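Local coordinates for protein NDP-rhamnosyltransferase (Saccharopolyspora spinosa, PDB 3TSA) that is an NDP-rhamnosyltransferase by name, a glycosyltransferase-family protein of the GT-B fold with two Rossmann-like domains facing each other across a cleft, at residues M225-M228 and V229-T233; L379-T382 and L383-T386. All blocks are in the same frame, centred on the assembly; numbering follows the deposited sequence.

Contact 1: residues M225-M228 and V229-T233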
ATOM      1  N   MET A 225      19.295  -4.263  10.889  1.00 18.29           N
ATOM      2  CA  MET A 225      20.174  -4.170   9.705  1.00 20.30           C
ATOM      3  C   MET A 225      19.434  -4.821   8.518  1.00 18.89           C
ATOM      4  O   MET A 225      18.859  -5.910   8.687  1.00 22.45           O
ATOM      5  CB  MET A 225      21.541  -4.824   9.980  1.00 20.21           C
ATOM      6  CG  MET A 225      22.277  -3.942  10.933  1.00 24.71           C
ATOM      7  SD  MET A 225      23.774  -4.700  11.445  1.00 27.53           S
ATOM      8  CE  MET A 225      24.154  -3.702  12.909  1.00 24.56           C
ATOM      9  N   GLY A 226      19.386  -4.129   7.377  1.00 19.64           N
ATOM     10  CA  GLY A 226      18.669  -4.647   6.187  1.00 19.87           C
ATOM     11  C   GLY A 226      19.436  -5.625   5.286  1.00 21.41           C
ATOM     12  O   GLY A 226      20.626  -5.910   5.488  1.00 17.29           O
ATOM     13  N   ARG A 227      18.721  -6.180   4.322  1.00 20.35           N
ATOM     14  CA  ARG A 227      19.280  -7.077   3.381  1.00 21.69           C
ATOM     15  C   ARG A 227      20.442  -6.456   2.629  1.00 21.35           C
ATOM     16  O   ARG A 227      21.498  -7.096   2.446  1.00 20.95           O
ATOM     17  CB  ARG A 227      18.139  -7.418   2.430  1.00 23.05           C
ATOM     18  CG  ARG A 227      18.459  -8.389   1.345  1.00 25.34           C
ATOM     19  CD  ARG A 227      17.167  -8.807   0.686  1.00 25.31           C
ATOM     20  NE  ARG A 227      16.583  -9.901   1.489  1.00 33.05           N
ATOM     21  CZ  ARG A 227      15.284 -10.061   1.746  1.00 37.41           C
ATOM     22  NH1 ARG A 227      14.419  -9.192   1.277  1.00 39.70           N
ATOM     23  NH2 ARG A 227      14.864 -11.100   2.500  1.00 39.54           N
ATOM     24  N   MET A 228      20.262  -5.240   2.114  1.00 22.40           N
ATOM     25  CA  MET A 228      21.351  -4.756   1.203  1.00 21.94           C
ATOM     26  C   MET A 228      22.643  -4.599   1.985  1.00 21.11           C
ATOM     27  O   MET A 228      23.676  -4.974   1.473  1.00 18.71           O
ATOM     28  CB  MET A 228      21.055  -3.433   0.464  1.00 24.21           C
ATOM     29  CG  MET A 228      19.994  -3.407  -0.612  1.00 31.69           C
ATOM     30  SD  MET A 228      20.169  -4.403  -2.105  1.00 47.42           S
ATOM     31  CE  MET A 228      21.747  -3.764  -2.769  1.00 44.79           C
ATOM     32  N   VAL A 229      22.552  -4.006   3.163  1.00 21.45           N
ATOM     33  CA  VAL A 229      23.723  -3.803   4.013  1.00 21.82           C
ATOM     34  C   VAL A 229      24.394  -5.141   4.354  1.00 20.01           C
ATOM     35  O   VAL A 229      25.545  -5.267   4.078  1.00 18.99           O
ATOM     36  CB  VAL A 229      23.409  -2.990   5.278  1.00 23.69           C
ATOM     37  CG1 VAL A 229      24.693  -2.865   6.159  1.00 28.18           C
ATOM     38  CG2 VAL A 229      22.944  -1.563   4.878  1.00 27.17           C
ATOM     39  N   LEU A 230      23.658  -6.127   4.856  1.00 18.46           N
ATOM     40  CA  LEU A 230      24.251  -7.430   5.248  1.00 17.58           C
ATOM     41  C   LEU A 230      24.733  -8.263   4.085  1.00 18.73           C
ATOM     42  O   LEU A 230      25.699  -9.025   4.227  1.00 18.26           O
ATOM     43  CB  LEU A 230      23.311  -8.250   6.173  1.00 18.67           C
ATOM     44  CG  LEU A 230      22.932  -7.556   7.485  1.00 19.82           C
ATOM     45  CD1 LEU A 230      21.843  -8.397   8.172  1.00 19.07           C
ATOM     46  CD2 LEU A 230      24.243  -7.436   8.332  1.00 21.17           C
ATOM     47  N   ASN A 231      24.033  -8.158   2.940  1.00 18.93           N
ATOM     48  CA  ASN A 231      24.559  -8.721   1.686  1.00 20.35           C
ATOM     49  C   ASN A 231      25.940  -8.172   1.390  1.00 20.90           C
ATOM     50  O   ASN A 231      26.816  -8.869   0.886  1.00 22.11           O
ATOM     51  CB  ASN A 231      23.600  -8.485   0.501  1.00 20.39           C
ATOM     52  CG  ASN A 231      22.415  -9.451   0.542  1.00 23.56           C
ATOM     53  OD1 ASN A 231      22.389 -10.334   1.390  1.00 25.72           O
ATOM     54  ND2 ASN A 231      21.427  -9.274  -0.367  1.00 26.75           N
ATOM     55  N   ALA A 232      26.124  -6.895   1.679  1.00 19.37           N
ATOM     56  CA  ALA A 232      27.391  -6.249   1.353  1.00 20.58           C
ATOM     57  C   ALA A 232      28.485  -6.571   2.397  1.00 19.10           C
ATOM     58  O   ALA A 232      29.630  -6.838   2.047  1.00 21.11           O
ATOM     59  CB  ALA A 232      27.190  -4.712   1.192  1.00 18.39           C
ATOM     60  N   THR A 233      28.121  -6.488   3.678  1.00 18.15           N
ATOM     61  CA  THR A 233      29.053  -6.543   4.797  1.00 16.90           C
ATOM     62  C   THR A 233      29.414  -7.984   5.254  1.00 16.03           C
ATOM     63  O   THR A 233      30.473  -8.183   5.847  1.00 19.55           O
ATOM     64  CB  THR A 233      28.495  -5.808   6.040  1.00 17.78           C
ATOM     65  OG1 THR A 233      27.269  -6.422   6.479  1.00 15.17           O
ATOM     66  CG2 THR A 233      28.297  -4.274   5.784  1.00 17.23           C
TER
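Gly226 and Leu230 close the first turn of helix 227-233 in the C-terminal Rossmann-like domain of this GT-B protein: Leu230 N donates to Gly226 O at 3.1 Å, nearly straight at 171°. Gly226 is the N-cap, with Met225 just ahead of it in the link from strand 219-224, the junction of a beta strand with the helix that follows. The next two backbone bonds repeat the i to i+4 pattern. Asn231 N reaches Arg227 O at 2.8 Å, while the bond from Ala232 N to Met228 O is more bent, its N-H...O angle being 137°.

On the buried side, Leu230 packs against Met225, just past the strand. Its CG sits 4.0 Å from Met225 CB, the two side chains crossing at about a right angle, and its CD2 approaches Met225 SD. Leu230 CG also lies against Gly226 O, so the carbonyl that accepts the helix bond has an aliphatic cover. Met225 then runs on, extended beyond CG, away from the turn.

Arg227 and Asn231 make a polar, exposed pair. Arg227 sends CG anti to its backbone nitrogen (chi1 -179°), which sets the chain alongside Asn231, both pointing the same way, before a bend at chi3 carries the guanidinium on to a salt bridge from NH2 to Glu260. Elsewhere on the helix, Met228 packs on Tyr11 and Val229 on Tyr315, both in loops. The Asn231 amide sits against the Arg227 carbonyl, with Asn231 CG 3.2 Å from Arg227 O, while Asn231 ND2 lies 3.5 Å from Arg227 CG.

Contact 2: residues L379-T382 and L383-T386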
ATOM      1  N   LEU A 379       1.948  17.363   0.087  1.00 17.56           N
ATOM      2  CA  LEU A 379       2.731  17.523  -1.076  1.00 17.48           C
ATOM      3  C   LEU A 379       1.987  17.245  -2.345  1.00 18.81           C
ATOM      4  O   LEU A 379       2.467  17.664  -3.393  1.00 20.45           O
ATOM      5  CB  LEU A 379       4.028  16.637  -1.082  1.00 17.25           C
ATOM      6  CG  LEU A 379       5.277  17.293  -0.453  1.00 19.42           C
ATOM      7  CD1 LEU A 379       5.786  18.414  -1.294  1.00 18.00           C
ATOM      8  CD2 LEU A 379       5.007  17.738   1.005  1.00 18.67           C
ATOM      9  N   VAL A 380       0.910  16.439  -2.323  1.00 18.16           N
ATOM     10  CA  VAL A 380       0.215  16.156  -3.582  1.00 20.15           C
ATOM     11  C   VAL A 380      -0.145  17.432  -4.408  1.00 21.43           C
ATOM     12  O   VAL A 380       0.098  17.475  -5.609  1.00 22.43           O
ATOM     13  CB  VAL A 380      -1.061  15.330  -3.316  1.00 19.33           C
ATOM     14  CG1 VAL A 380      -1.826  15.094  -4.650  1.00 17.75           C
ATOM     15  CG2 VAL A 380      -0.638  13.999  -2.663  1.00 21.22           C
ATOM     16  N   ARG A 381      -0.595  18.494  -3.749  1.00 23.64           N
ATOM     17  CA  ARG A 381      -0.807  19.811  -4.389  1.00 26.97           C
ATOM     18  C   ARG A 381       0.442  20.393  -5.072  1.00 26.90           C
ATOM     19  O   ARG A 381       0.383  20.882  -6.229  1.00 28.91           O
ATOM     20  CB  ARG A 381      -1.390  20.790  -3.346  1.00 27.85           C
ATOM     21  CG  ARG A 381      -1.362  22.236  -3.738  1.00 34.13           C
ATOM     22  CD  ARG A 381      -2.289  22.617  -4.906  1.00 45.90           C
ATOM     23  NE  ARG A 381      -3.713  22.652  -4.542  1.00 53.92           N
ATOM     24  CZ  ARG A 381      -4.244  23.409  -3.576  1.00 56.49           C
ATOM     25  NH1 ARG A 381      -5.556  23.366  -3.341  1.00 56.87           N
ATOM     26  NH2 ARG A 381      -3.467  24.195  -2.831  1.00 56.80           N
ATOM     27  N   THR A 382       1.576  20.361  -4.390  1.00 26.20           N
ATOM     28  CA  THR A 382       2.792  20.803  -5.018  1.00 26.70           C
ATOM     29  C   THR A 382       3.046  20.037  -6.310  1.00 25.88           C
ATOM     30  O   THR A 382       3.420  20.651  -7.314  1.00 25.59           O
ATOM     31  CB  THR A 382       3.989  20.743  -4.037  1.00 26.94           C
ATOM     32  OG1 THR A 382       3.560  21.411  -2.866  1.00 28.76           O
ATOM     33  CG2 THR A 382       5.169  21.455  -4.573  1.00 29.25           C
ATOM     34  N   LEU A 383       2.793  18.723  -6.300  1.00 23.23           N
ATOM     35  CA  LEU A 383       3.075  17.914  -7.478  1.00 23.48           C
ATOM     36  C   LEU A 383       2.088  18.285  -8.592  1.00 23.69           C
ATOM     37  O   LEU A 383       2.448  18.333  -9.768  1.00 25.15           O
ATOM     38  CB  LEU A 383       2.939  16.398  -7.125  1.00 23.03           C
ATOM     39  CG  LEU A 383       3.981  15.879  -6.102  1.00 23.05           C
ATOM     40  CD1 LEU A 383       3.998  14.354  -5.895  1.00 28.55           C
ATOM     41  CD2 LEU A 383       5.268  16.231  -6.571  1.00 22.32           C
ATOM     42  N   GLU A 384       0.838  18.507  -8.195  1.00 23.63           N
ATOM     43  CA  GLU A 384      -0.285  18.869  -9.122  1.00 25.27           C
ATOM     44  C   GLU A 384       0.145  20.130  -9.877  1.00 27.11           C
ATOM     45  O   GLU A 384      -0.082  20.224 -11.096  1.00 27.54           O
ATOM     46  CB  GLU A 384      -1.619  19.069  -8.346  1.00 25.45           C
ATOM     47  CG  GLU A 384      -2.285  17.688  -7.837  1.00 29.33           C
ATOM     48  CD  GLU A 384      -3.565  17.898  -6.987  1.00 32.88           C
ATOM     49  OE1 GLU A 384      -3.843  19.110  -6.806  1.00 34.07           O
ATOM     50  OE2 GLU A 384      -4.244  16.909  -6.485  1.00 32.22           O
ATOM     51  N   ASN A 385       0.788  21.065  -9.170  1.00 27.83           N
ATOM     52  CA  ASN A 385       1.172  22.376  -9.781  1.00 29.43           C
ATOM     53  C   ASN A 385       2.380  22.315 -10.691  1.00 31.50           C
ATOM     54  O   ASN A 385       2.566  23.220 -11.520  1.00 31.77           O
ATOM     55  CB  ASN A 385       1.399  23.453  -8.720  1.00 29.87           C
ATOM     56  CG  ASN A 385       0.151  23.789  -7.958  1.00 29.97           C
ATOM     57  OD1 ASN A 385      -0.956  23.429  -8.350  1.00 32.99           O
ATOM     58  ND2 ASN A 385       0.319  24.480  -6.841  1.00 32.54           N
ATOM     59  N   THR A 386       3.162  21.233 -10.549  1.00 31.51           N
ATOM     60  CA  THR A 386       4.368  20.957 -11.316  1.00 33.34           C
ATOM     61  C   THR A 386       4.009  20.080 -12.528  1.00 34.50           C
ATOM     62  O   THR A 386       4.482  20.347 -13.658  1.00 35.49           O
ATOM     63  CB  THR A 386       5.369  20.199 -10.397  1.00 33.50           C
ATOM     64  OG1 THR A 386       5.596  20.938  -9.183  1.00 34.96           O
ATOM     65  CG2 THR A 386       6.688  19.830 -11.068  1.00 32.14           C
TER
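Leu379 O accepts Leu383 N at 3.1 Å in the last turns of helix 376-385, the C-terminal helix, which crosses back from the C-terminal half of the chain to pack on the N-terminal Rossmann-like domain of the GT-B fold. Leu383 CG rests on that same carbonyl, and its side chain continues to Leu21 and Leu25 of helix 19-27.

Val380 O takes Glu384 N at 2.9 Å. Val380 CG1 lies 3.5 Å from Glu384 OE2, an oxygen already hydrogen-bonded to His30 NE2. Arg381 O receives Asn385 N, and the arginine chain, with CG anti to the backbone N and a bend at chi2 (68°), brings Arg381 CD to 3.7 Å from Asn385 ND2, with guanidinium and amide planes almost parallel. Glu384 OE1 lies at the guanidinium edge, near its plane but 4.2 Å from Arg381 NE, beyond a salt bridge.

Thr382 O gathers the helix end: Thr386 OG1 donates to it at 2.9 Å, alongside weak bonds from Asn385 N and Thr386 N. The hydroxyl thus gives the Thr382 carbonyl a short third bond beside two weak ones from backbone N-H groups, while the nearby arginine and the histidine bond probably help stabilise a negative charge on Glu384.

Contact 1 and contact 2 lie on opposite sides of the chain's centre, their centres 35 Å apart and their nearest atoms about 24 Å apart, so they do not touch. In the GT-B architecture they belong to different halves of the molecule: 225-233 forms a helix directly after strand 219-224 of the six-stranded parallel sheet, whereas 379-386 ends a helix laid against helix 19-27 and strands 138-141 and 177-180 of the seven-stranded one. Contact 1 covers a whole short helix from its N-cap, contact 2 the C-terminal end of a longer one. Contact 1 is the more central, 13 Å from the chain centre against 23 Å, and its Met228 touches Tyr11, a residue of the N-terminal half.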